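Local atomic coordinates of periplasmic His/Glu/Gln/Arg/opine family-binding protein (Silicibacter pomeroyi, PDB entry 3I6V), a protein that binds lysine and probably delivers amino acids of the His/Glu/Gln/Arg/opine group to an ABC transporter in the periplasm. Residues S94-T99 / G119-S124; E136-V141 / D154-I159. One frame throughout, in Å; residues are numbered along the deposited sequence.

Contact 1: residues S94-T99 / G119-S124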
ATOM      1  N   SER A  94       6.083   2.586   9.281  1.00 23.86           N
ATOM      2  CA  SER A  94       5.206   3.740   9.155  1.00 24.89           C
ATOM      3  C   SER A  94       5.897   4.919   9.842  1.00 25.72           C
ATOM      4  O   SER A  94       6.712   4.715  10.773  1.00 25.45           O
ATOM      5  CB  SER A  94       3.873   3.450   9.808  1.00 24.76           C
ATOM      6  OG  SER A  94       3.177   2.446   9.089  1.00 25.53           O
ATOM      7  N   SER A  95       5.590   6.138   9.401  1.00 25.91           N
ATOM      8  CA  SER A  95       6.300   7.341   9.865  1.00 26.08           C
ATOM      9  C   SER A  95       5.376   8.528   9.916  1.00 25.43           C
ATOM     10  O   SER A  95       4.320   8.538   9.267  1.00 24.57           O
ATOM     11  CB  SER A  95       7.450   7.706   8.923  1.00 26.59           C
ATOM     12  OG  SER A  95       8.303   6.616   8.693  1.00 30.55           O
ATOM     13  N   TYR A  96       5.781   9.532  10.695  1.00 25.43           N
ATOM     14  CA  TYR A  96       5.069  10.795  10.762  1.00 25.88           C
ATOM     15  C   TYR A  96       5.748  11.798   9.837  1.00 25.79           C
ATOM     16  O   TYR A  96       6.976  11.852   9.750  1.00 25.73           O
ATOM     17  CB  TYR A  96       5.038  11.380  12.169  1.00 25.08           C
ATOM     18  CG  TYR A  96       4.284  10.575  13.195  1.00 26.32           C
ATOM     19  CD1 TYR A  96       4.926   9.561  13.918  1.00 26.84           C
ATOM     20  CD2 TYR A  96       2.941  10.833  13.455  1.00 26.01           C
ATOM     21  CE1 TYR A  96       4.231   8.804  14.882  1.00 27.59           C
ATOM     22  CE2 TYR A  96       2.250  10.107  14.407  1.00 27.02           C
ATOM     23  CZ  TYR A  96       2.899   9.100  15.112  1.00 27.21           C
ATOM     24  OH  TYR A  96       2.188   8.402  16.037  1.00 30.21           O
ATOM     25  N   VAL A  97       4.931  12.601   9.181  1.00 27.46           N
ATOM     26  CA  VAL A  97       5.441  13.704   8.350  1.00 27.88           C
ATOM     27  C   VAL A  97       4.716  14.985   8.699  1.00 28.33           C
ATOM     28  O   VAL A  97       3.511  14.985   8.916  1.00 28.83           O
ATOM     29  CB  VAL A  97       5.373  13.412   6.825  1.00 27.97           C
ATOM     30  CG1 VAL A  97       5.473  14.732   6.005  1.00 26.57           C
ATOM     31  CG2 VAL A  97       6.508  12.522   6.435  1.00 26.61           C
ATOM     32  N   ALA A  98       5.476  16.087   8.764  1.00 29.16           N
ATOM     33  CA  ALA A  98       4.929  17.358   9.191  1.00 30.29           C
ATOM     34  C   ALA A  98       5.579  18.543   8.432  1.00 31.00           C
ATOM     35  O   ALA A  98       6.518  18.355   7.651  1.00 31.14           O
ATOM     36  CB  ALA A  98       5.138  17.515  10.726  1.00 29.10           C
ATOM     37  N   THR A  99       5.086  19.747   8.697  1.00 33.20           N
ATOM     38  CA  THR A  99       5.685  20.979   8.122  1.00 35.08           C
ATOM     39  C   THR A  99       6.767  21.623   9.030  1.00 36.57           C
ATOM     40  O   THR A  99       7.506  22.505   8.583  1.00 36.75           O
ATOM     41  CB  THR A  99       4.612  22.024   7.779  1.00 34.43           C
ATOM     42  OG1 THR A  99       3.923  22.403   8.974  1.00 35.67           O
ATOM     43  CG2 THR A  99       3.585  21.469   6.771  1.00 33.70           C
ATOM     44  N   GLY A 119      -5.731   2.841  12.229  1.00 18.57           N
ATOM     45  CA  GLY A 119      -5.953   2.043  13.467  1.00 20.29           C
ATOM     46  C   GLY A 119      -4.990   2.407  14.607  1.00 20.62           C
ATOM     47  O   GLY A 119      -5.397   2.535  15.765  1.00 20.76           O
ATOM     48  N   TYR A 120      -3.721   2.606  14.268  1.00 20.81           N
ATOM     49  CA  TYR A 120      -2.676   2.934  15.244  1.00 20.46           C
ATOM     50  C   TYR A 120      -2.945   4.302  15.835  1.00 21.12           C
ATOM     51  O   TYR A 120      -2.850   4.492  17.053  1.00 20.48           O
ATOM     52  CB  TYR A 120      -1.305   2.914  14.547  1.00 20.35           C
ATOM     53  CG  TYR A 120      -0.143   3.325  15.433  1.00 20.57           C
ATOM     54  CD1 TYR A 120       0.595   2.379  16.131  1.00 19.87           C
ATOM     55  CD2 TYR A 120       0.232   4.670  15.541  1.00 21.65           C
ATOM     56  CE1 TYR A 120       1.688   2.760  16.950  1.00 21.26           C
ATOM     57  CE2 TYR A 120       1.323   5.067  16.343  1.00 22.65           C
ATOM     58  CZ  TYR A 120       2.041   4.116  17.048  1.00 24.17           C
ATOM     59  OH  TYR A 120       3.119   4.528  17.842  1.00 24.64           O
ATOM     60  N   ILE A 121      -3.296   5.270  14.985  1.00 22.21           N
ATOM     61  CA  ILE A 121      -3.610   6.604  15.506  1.00 22.15           C
ATOM     62  C   ILE A 121      -4.882   6.611  16.353  1.00 22.12           C
ATOM     63  O   ILE A 121      -4.924   7.293  17.396  1.00 22.39           O
ATOM     64  CB  ILE A 121      -3.691   7.666  14.384  1.00 22.60           C
ATOM     65  CG1 ILE A 121      -2.344   7.756  13.662  1.00 20.91           C
ATOM     66  CG2 ILE A 121      -4.178   9.017  14.960  1.00 22.32           C
ATOM     67  CD1 ILE A 121      -1.117   8.185  14.563  1.00 19.22           C
ATOM     68  N   ALA A 122      -5.895   5.836  15.953  1.00 21.81           N
ATOM     69  CA  ALA A 122      -7.160   5.814  16.696  1.00 23.58           C
ATOM     70  C   ALA A 122      -6.937   5.245  18.106  1.00 24.42           C
ATOM     71  O   ALA A 122      -7.578   5.706  19.045  1.00 24.35           O
ATOM     72  CB  ALA A 122      -8.247   4.985  15.984  1.00 23.35           C
ATOM     73  N   GLU A 123      -6.053   4.246  18.226  1.00 23.26           N
ATOM     74  CA  GLU A 123      -5.704   3.673  19.552  1.00 24.15           C
ATOM     75  C   GLU A 123      -4.821   4.645  20.382  1.00 25.39           C
ATOM     76  O   GLU A 123      -4.840   4.602  21.620  1.00 25.13           O
ATOM     77  CB  GLU A 123      -5.025   2.301  19.412  1.00 22.75           C
ATOM     78  CG  GLU A 123      -4.558   1.726  20.789  1.00 25.35           C
ATOM     79  CD  GLU A 123      -3.944   0.323  20.708  1.00 26.86           C
ATOM     80  OE1 GLU A 123      -4.360  -0.444  19.778  1.00 24.91           O
ATOM     81  OE2 GLU A 123      -3.083  -0.001  21.602  1.00 21.88           O
ATOM     82  N   SER A 124      -4.066   5.508  19.698  1.00 27.14           N
ATOM     83  CA  SER A 124      -3.137   6.452  20.351  1.00 30.16           C
ATOM     84  C   SER A 124      -3.893   7.607  20.989  1.00 31.56           C
ATOM     85  O   SER A 124      -5.097   7.754  20.794  1.00 30.95           O
ATOM     86  CB  SER A 124      -2.140   7.031  19.341  1.00 29.80           C
ATOM     87  OG  SER A 124      -2.768   8.088  18.614  1.00 30.62           O
TER
HETATM   88  O   HOH W   1       3.955   6.937  17.550  1.00 31.93           O
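Apolar packing between Tyr96, on the strand, and Ile121, on the helix, begins this contact. The two side chains come from opposite directions, and Ile121 touches with the end of its longer branch: CD1 sits 3.9 Å from Tyr96 CE2, at an oblique approach to the ring, and 3.6 Å from Tyr96 OH. Placing CG of Tyr96 anti to its carbonyl carbon (chi1 -65°) carries the long side chain across to helix 119-124, whose nearest CA, that of Ile121, is 10.7 Å from Tyr96 CA. A tyrosine suits this place because its ring packs while its hydroxyl meets water beyond.

The two tyrosines meet differently. Their side chains cross at about a right angle, and Tyr96 OH lies at the edge of the Tyr120 ring, near its plane, 3.5 Å from Tyr120 CE2. No direct hydrogen bond joins the segments. Instead a water bridges the hydroxyls, 2.7 Å from Tyr96 OH and 2.6 Å from Tyr120 OH, so the polar ends share one partner. Phe150 of strand 148-152 stacks on Tyr120 and also meets Tyr96 and Ile121.

Within 119-124, the end of the helix is tied back by a hydrogen bond, Ser124 OG giving its proton to Ile121 O at 2.6 Å, with a C=O...donor angle of 122°. A short hydroxyl side chain can turn back onto this carbonyl where helical geometry ends.

Helix 116-123 links the parallel strands 108-112 and 127-131 as a beta-alpha-beta crossover, the packing of helix on sheet expected in a lobe of a family 3 solute-binding protein.

Contact 2: residues E136-V141 / D154-I159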
ATOM      1  N   GLU A 136      -5.041  13.216  -0.132  1.00 25.36           N
ATOM      2  CA  GLU A 136      -5.799  14.073   0.795  1.00 26.90           C
ATOM      3  C   GLU A 136      -5.147  14.221   2.189  1.00 26.42           C
ATOM      4  O   GLU A 136      -5.238  15.281   2.834  1.00 26.18           O
ATOM      5  CB  GLU A 136      -7.247  13.591   0.939  1.00 27.02           C
ATOM      6  CG  GLU A 136      -8.154  13.965  -0.257  1.00 31.92           C
ATOM      7  CD  GLU A 136      -9.389  13.053  -0.401  1.00 37.53           C
ATOM      8  OE1 GLU A 136      -9.668  12.223   0.491  1.00 38.99           O
ATOM      9  OE2 GLU A 136     -10.092  13.162  -1.442  1.00 42.88           O
ATOM     10  N   THR A 137      -4.509  13.153   2.662  1.00 25.45           N
ATOM     11  CA  THR A 137      -3.746  13.228   3.921  1.00 25.04           C
ATOM     12  C   THR A 137      -2.558  14.169   3.802  1.00 25.92           C
ATOM     13  O   THR A 137      -2.239  14.870   4.757  1.00 27.21           O
ATOM     14  CB  THR A 137      -3.242  11.822   4.419  1.00 24.51           C
ATOM     15  OG1 THR A 137      -2.203  11.331   3.557  1.00 22.02           O
ATOM     16  CG2 THR A 137      -4.402  10.816   4.443  1.00 22.42           C
ATOM     17  N   ILE A 138      -1.889  14.184   2.651  1.00 26.54           N
ATOM     18  CA  ILE A 138      -0.740  15.085   2.466  1.00 27.16           C
ATOM     19  C   ILE A 138      -1.247  16.534   2.408  1.00 28.45           C
ATOM     20  O   ILE A 138      -0.681  17.434   3.061  1.00 28.32           O
ATOM     21  CB  ILE A 138       0.061  14.768   1.171  1.00 27.37           C
ATOM     22  CG1 ILE A 138       0.532  13.313   1.149  1.00 25.21           C
ATOM     23  CG2 ILE A 138       1.230  15.741   0.983  1.00 26.20           C
ATOM     24  CD1 ILE A 138       1.296  12.855   2.426  1.00 21.45           C
ATOM     25  N   ALA A 139      -2.323  16.736   1.652  1.00 28.78           N
ATOM     26  CA  ALA A 139      -2.940  18.059   1.507  1.00 30.11           C
ATOM     27  C   ALA A 139      -3.373  18.619   2.866  1.00 30.57           C
ATOM     28  O   ALA A 139      -3.215  19.824   3.115  1.00 30.08           O
ATOM     29  CB  ALA A 139      -4.132  18.005   0.513  1.00 29.65           C
ATOM     30  N   ALA A 140      -3.883  17.754   3.755  1.00 30.35           N
ATOM     31  CA  ALA A 140      -4.342  18.207   5.077  1.00 31.32           C
ATOM     32  C   ALA A 140      -3.200  18.765   5.927  1.00 31.50           C
ATOM     33  O   ALA A 140      -3.401  19.692   6.723  1.00 33.28           O
ATOM     34  CB  ALA A 140      -5.103  17.077   5.853  1.00 30.73           C
ATOM     35  N   VAL A 141      -2.015  18.208   5.762  1.00 31.76           N
ATOM     36  CA  VAL A 141      -0.812  18.668   6.467  1.00 32.94           C
ATOM     37  C   VAL A 141      -0.310  19.995   5.859  1.00 34.66           C
ATOM     38  O   VAL A 141      -0.093  20.976   6.586  1.00 34.51           O
ATOM     39  CB  VAL A 141       0.299  17.609   6.425  1.00 32.37           C
ATOM     40  CG1 VAL A 141       1.634  18.183   6.912  1.00 32.97           C
ATOM     41  CG2 VAL A 141      -0.109  16.392   7.293  1.00 33.32           C
ATOM     42  N   ASP A 154       7.458   4.176   2.839  1.00 26.05           N
ATOM     43  CA  ASP A 154       7.829   4.175   1.441  1.00 27.86           C
ATOM     44  C   ASP A 154       6.956   5.061   0.555  1.00 27.60           C
ATOM     45  O   ASP A 154       7.418   5.521  -0.505  1.00 27.82           O
ATOM     46  CB  ASP A 154       7.970   2.762   0.901  1.00 28.71           C
ATOM     47  CG  ASP A 154       9.190   2.053   1.491  1.00 33.74           C
ATOM     48  OD1 ASP A 154       9.918   2.678   2.296  1.00 37.08           O
ATOM     49  OD2 ASP A 154       9.405   0.886   1.166  1.00 38.60           O
ATOM     50  N   TYR A 155       5.721   5.311   0.997  1.00 25.71           N
ATOM     51  CA  TYR A 155       4.859   6.258   0.323  1.00 25.14           C
ATOM     52  C   TYR A 155       5.403   7.682   0.600  1.00 25.19           C
ATOM     53  O   TYR A 155       5.489   8.541  -0.319  1.00 24.04           O
ATOM     54  CB  TYR A 155       3.413   6.115   0.819  1.00 24.31           C
ATOM     55  CG  TYR A 155       2.488   7.227   0.345  1.00 25.22           C
ATOM     56  CD1 TYR A 155       2.132   7.354  -1.009  1.00 25.12           C
ATOM     57  CD2 TYR A 155       1.974   8.149   1.251  1.00 25.53           C
ATOM     58  CE1 TYR A 155       1.265   8.391  -1.436  1.00 25.48           C
ATOM     59  CE2 TYR A 155       1.129   9.161   0.852  1.00 26.55           C
ATOM     60  CZ  TYR A 155       0.793   9.298  -0.483  1.00 27.61           C
ATOM     61  OH  TYR A 155      -0.021  10.355  -0.816  1.00 28.36           O
ATOM     62  N   LEU A 156       5.772   7.926   1.852  1.00 23.74           N
ATOM     63  CA  LEU A 156       6.231   9.270   2.281  1.00 24.92           C
ATOM     64  C   LEU A 156       7.636   9.683   1.796  1.00 25.98           C
ATOM     65  O   LEU A 156       7.849  10.866   1.551  1.00 26.66           O
ATOM     66  CB  LEU A 156       6.133   9.455   3.798  1.00 24.54           C
ATOM     67  CG  LEU A 156       4.723   9.409   4.390  1.00 24.03           C
ATOM     68  CD1 LEU A 156       4.795   9.192   5.932  1.00 24.33           C
ATOM     69  CD2 LEU A 156       3.853  10.637   4.033  1.00 22.85           C
ATOM     70  N   VAL A 157       8.558   8.741   1.634  1.00 26.50           N
ATOM     71  CA  VAL A 157       9.939   9.092   1.252  1.00 28.05           C
ATOM     72  C   VAL A 157      10.003  10.009  -0.010  1.00 28.88           C
ATOM     73  O   VAL A 157      10.554  11.107   0.086  1.00 28.26           O
ATOM     74  CB  VAL A 157      10.899   7.877   1.172  1.00 28.35           C
ATOM     75  CG1 VAL A 157      12.220   8.242   0.399  1.00 29.57           C
ATOM     76  CG2 VAL A 157      11.244   7.337   2.616  1.00 30.47           C
ATOM     77  N   PRO A 158       9.388   9.594  -1.153  1.00 29.25           N
ATOM     78  CA  PRO A 158       9.472  10.478  -2.335  1.00 29.35           C
ATOM     79  C   PRO A 158       8.727  11.790  -2.130  1.00 29.08           C
ATOM     80  O   PRO A 158       9.099  12.809  -2.701  1.00 29.65           O
ATOM     81  CB  PRO A 158       8.810   9.641  -3.462  1.00 29.43           C
ATOM     82  CG  PRO A 158       8.894   8.188  -2.971  1.00 30.23           C
ATOM     83  CD  PRO A 158       8.671   8.339  -1.466  1.00 28.92           C
ATOM     84  N   ILE A 159       7.667  11.771  -1.338  1.00 29.02           N
ATOM     85  CA  ILE A 159       6.895  12.970  -1.081  1.00 28.79           C
ATOM     86  C   ILE A 159       7.715  14.036  -0.306  1.00 30.01           C
ATOM     87  O   ILE A 159       7.727  15.236  -0.668  1.00 29.89           O
ATOM     88  CB  ILE A 159       5.577  12.597  -0.395  1.00 28.67           C
ATOM     89  CG1 ILE A 159       4.617  11.967  -1.414  1.00 26.56           C
ATOM     90  CG2 ILE A 159       4.913  13.795   0.200  1.00 28.59           C
ATOM     91  CD1 ILE A 159       3.347  11.481  -0.799  1.00 23.83           C
TER
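With CG1 of Ile138 anti to its carbonyl carbon (chi1 -56°) and a further bend at chi2, the longer branch of this residue projects from helix 136-141 toward helix 154-159. Tyr155 takes the other choice, CG anti to the backbone N (chi1 170°), which extends its ring toward the first helix. The two side chains thus come from opposite directions: Ile138 CD1 lies 4.0 Å from Tyr155 CE2, oblique to the ring, and Ile138 CG1 is 3.6 Å from Tyr155 OH.

Two aliphatic partners also touch Ile138. Leu156 slides past it in the opposite sense, its CD2 3.7 Å from Ile138 CD1. Ile159 reaches it tip to tip, with CD1 3.9 Å from Ile138 CG1. The same Ile159 methyl also lies over one face of the Tyr155 ring, offset toward the rim, one helical turn farther on, so the aromatic group and its neighbour form a single apolar surface. Branched and long side chains fit here because the helix axes approach no closer than 12.6 Å and cross at -51°; no hydrogen bond joins the helices, and Ile138 is the residue that all three partners touch.

Beyond the pair, Tyr155 meets the ring of Tyr15, a residue of the lysine pocket, and Pro134, another pocket residue, opens helix 134-142. Thr137 rests on Phe131 and Val149, and Leu156 on Ala151 and Phe169. Both helices therefore pack against the sheet: helix 134-142 over strands 127-131 and 148-152, and helix 153-162 over strands 148-152 and 168-170.

How the contacts relate
Both contacts belong to one lobe and share its sheet, but on opposite faces. Along strand 93-98, Tyr96 serves contact 1 while its neighbour Val97 faces the other way, where its CG2 meets Leu156 CD1 of contact 2 at 3.8 Å. Contact 1 joins a strand to a helix, is only partly buried and mixes apolar packing with a water bridge between hydroxyls. Contact 2 joins two helices, is buried and rests on aliphatic and aromatic packing without a hydrogen bond across it. Thr99 and Val141 also touch, adding a second meeting point. Their centres lie about 12 Å apart; the side chains of Tyr120 and Tyr155 are about 9 Å and 7 Å from the bound lysine.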